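Local coordinates for Mgp-operon protein 3 (Mycoplasma pneumoniae M129, PDB 6TM0) that probably takes part in host-cell adhesion as a membrane-associated adhesin, and binds N-acetylneuraminic acid (sialic acid) through a long loop, at residues 603-608 against 632-637. Numbering follows the deposited sequence.
Sequences GPINGL and EEVQTT. With SIA (N-acetyl-alpha-neuraminic acid), chain C.
G603 lies against T636 and T637 where two lengths of one long loop, between helix 591-595 and strand 650-654, come side by side in the MgpC adhesin region, whose family belongs to the beta-propeller clan. The close part of the contact is here. Glycine suits position 603 because its bare CA, carrying no side chain, can lie 3.3 Å from T637 O, a CA-H...O contact with an angle of 161° at the hydrogen. The CB of T636 points toward 603-608, and with the hydroxyl anti to the backbone N (chi1 178°) OG1 lies 2.7 Å from G603 O. P604, whose CB points away from 632-637, brings CD to 4.0 Å from T637 O; its own carbonyl accepts a hydrogen bond from Q187, while A217 and W579 pack on the ring.

Farther along the loop the fit is looser. The branched aliphatic chains of I605 and V634 cross at about a right angle, both residues buried, as apolar groups would be expected to be. The extended I605 chain places CD1 4.0 Å from V634 CG1. Beyond it the segments diverge, and 603-608 runs on to the bound N-acetyl-alpha-neuraminic acid, which P213, T610 and K216 also hold by hydrogen bonds. G607 leaves room for the acetyl methyl, its CA 3.8 Å from SIA C11, and the amide nitrogen N5 of the sugar gives a weak hydrogen bond, 3.2 Å long, to L608 O.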
loop_
_atom_site.group_PDB
_atom_site.type_symbol
_atom_site.label_atom_id
_atom_site.label_comp_id
_atom_site.label_asym_id
_atom_site.label_seq_id
_atom_site.Cartn_x
_atom_site.Cartn_y
_atom_site.Cartn_z
ATOM N N GLY A 603 4.633 -23.327 -6.971
ATOM C CA GLY A 603 5.970 -23.004 -7.457
ATOM C C GLY A 603 5.969 -22.419 -8.854
ATOM O O GLY A 603 4.905 -22.335 -9.473
ATOM N N PRO A 604 7.149 -22.032 -9.395
ATOM C CA PRO A 604 7.187 -21.445 -10.757
ATOM C C PRO A 604 6.575 -22.322 -11.868
ATOM O O PRO A 604 6.555 -23.553 -11.738
ATOM C CB PRO A 604 8.685 -21.174 -10.989
ATOM C CG PRO A 604 9.301 -21.138 -9.638
ATOM C CD PRO A 604 8.493 -22.059 -8.778
ATOM N N ILE A 605 6.056 -21.686 -12.947
ATOM C CA ILE A 605 5.429 -22.352 -14.102
ATOM C C ILE A 605 5.389 -21.433 -15.347
ATOM O O ILE A 605 5.381 -21.932 -16.476
ATOM C CB ILE A 605 4.011 -22.939 -13.753
ATOM C CG1 ILE A 605 3.599 -24.071 -14.741
ATOM C CG2 ILE A 605 2.928 -21.833 -13.637
ATOM C CD1 ILE A 605 2.401 -24.957 -14.301
ATOM N N ASN A 606 5.312 -20.108 -15.133
ATOM C CA ASN A 606 5.213 -19.148 -16.222
ATOM C C ASN A 606 6.558 -18.632 -16.696
ATOM O O ASN A 606 7.516 -18.552 -15.925
ATOM C CB ASN A 606 4.268 -18.020 -15.867
ATOM C CG ASN A 606 2.840 -18.476 -15.671
ATOM O OD1 ASN A 606 2.337 -19.365 -16.366
ATOM N ND2 ASN A 606 2.141 -17.866 -14.725
ATOM N N GLY A 607 6.611 -18.362 -17.995
ATOM C CA GLY A 607 7.768 -17.870 -18.735
ATOM C C GLY A 607 7.403 -17.683 -20.191
ATOM O O GLY A 607 6.217 -17.705 -20.531
ATOM N N LEU A 608 8.406 -17.515 -21.071
ATOM C CA LEU A 608 8.151 -17.356 -22.510
ATOM C C LEU A 608 7.849 -18.702 -23.168
ATOM O O LEU A 608 8.706 -19.588 -23.180
ATOM C CB LEU A 608 9.322 -16.649 -23.222
ATOM C CG LEU A 608 9.186 -16.450 -24.729
ATOM C CD1 LEU A 608 8.883 -15.022 -25.056
ATOM C CD2 LEU A 608 10.446 -16.881 -25.446
ATOM N N GLU A 632 -5.193 -35.387 -16.390
ATOM C CA GLU A 632 -4.145 -35.411 -15.357
ATOM C C GLU A 632 -3.944 -34.041 -14.681
ATOM O O GLU A 632 -4.438 -33.019 -15.158
ATOM C CB GLU A 632 -2.802 -35.913 -15.922
ATOM C CG GLU A 632 -2.704 -37.414 -16.156
ATOM C CD GLU A 632 -1.447 -37.850 -16.889
ATOM O OE1 GLU A 632 -0.353 -37.815 -16.278
ATOM O OE2 GLU A 632 -1.556 -38.235 -18.075
ATOM N N GLU A 633 -3.191 -34.036 -13.574
ATOM C CA GLU A 633 -2.875 -32.845 -12.798
ATOM C C GLU A 633 -1.619 -32.178 -13.317
ATOM O O GLU A 633 -0.605 -32.844 -13.550
ATOM C CB GLU A 633 -2.682 -33.241 -11.316
ATOM C CG GLU A 633 -2.217 -32.130 -10.381
ATOM C CD GLU A 633 -2.023 -32.560 -8.939
ATOM O OE1 GLU A 633 -1.153 -33.422 -8.673
ATOM O OE2 GLU A 633 -2.746 -32.025 -8.071
ATOM N N VAL A 634 -1.662 -30.857 -13.439
ATOM C CA VAL A 634 -0.456 -30.110 -13.778
ATOM C C VAL A 634 0.082 -29.673 -12.414
ATOM O O VAL A 634 -0.592 -28.949 -11.693
ATOM C CB VAL A 634 -0.673 -28.948 -14.770
ATOM C CG1 VAL A 634 0.661 -28.436 -15.296
ATOM C CG2 VAL A 634 -1.561 -29.380 -15.927
ATOM N N GLN A 635 1.229 -30.236 -12.022
ATOM C CA GLN A 635 1.893 -30.058 -10.726
ATOM C C GLN A 635 2.867 -28.911 -10.694
ATOM O O GLN A 635 3.463 -28.563 -11.720
ATOM C CB GLN A 635 2.636 -31.343 -10.316
ATOM C CG GLN A 635 1.751 -32.548 -10.098
ATOM C CD GLN A 635 2.395 -33.465 -9.120
ATOM O OE1 GLN A 635 3.571 -33.816 -9.250
ATOM N NE2 GLN A 635 1.647 -33.853 -8.102
ATOM N N THR A 636 3.081 -28.377 -9.472
ATOM C CA THR A 636 3.967 -27.246 -9.167
ATOM C C THR A 636 4.540 -27.398 -7.717
ATOM O O THR A 636 3.812 -27.869 -6.836
ATOM C CB THR A 636 3.237 -25.935 -9.498
ATOM O OG1 THR A 636 4.081 -24.864 -9.169
ATOM C CG2 THR A 636 1.860 -25.798 -8.829
ATOM N N THR A 637 5.862 -27.093 -7.499
ATOM C CA THR A 637 6.554 -27.298 -6.194
ATOM C C THR A 637 7.486 -26.103 -5.800
ATOM O O THR A 637 8.058 -25.490 -6.711
ATOM C CB THR A 637 7.294 -28.690 -6.202
ATOM O OG1 THR A 637 7.339 -29.245 -4.889
ATOM C CG2 THR A 637 8.708 -28.650 -6.789
HETATM C C1 SIA C . 9.647 -21.800 -25.913
HETATM C C2 SIA C . 10.642 -22.836 -25.348
HETATM C C3 SIA C . 11.712 -22.273 -24.432
HETATM C C4 SIA C . 11.114 -21.800 -23.104
HETATM C C5 SIA C . 10.160 -22.808 -22.469
HETATM C C6 SIA C . 9.213 -23.443 -23.493
HETATM C C7 SIA C . 8.419 -24.639 -22.966
HETATM C C8 SIA C . 7.564 -25.389 -23.990
HETATM C C9 SIA C . 6.440 -26.183 -23.350
HETATM C C10 SIA C . 9.670 -22.352 -20.103
HETATM C C11 SIA C . 8.987 -21.406 -19.161
HETATM N N5 SIA C . 9.416 -22.163 -21.398
HETATM O O1A SIA C . 8.508 -22.085 -26.254
HETATM O O1B SIA C . 10.116 -20.582 -26.015
HETATM O O4 SIA C . 12.134 -21.412 -22.183
HETATM O O6 SIA C . 9.904 -23.857 -24.687
HETATM O O7 SIA C . 9.306 -25.572 -22.361
HETATM O O8 SIA C . 7.006 -24.515 -24.973
HETATM O O9 SIA C . 6.945 -27.132 -22.424
HETATM O O10 SIA C . 10.425 -23.235 -19.709
#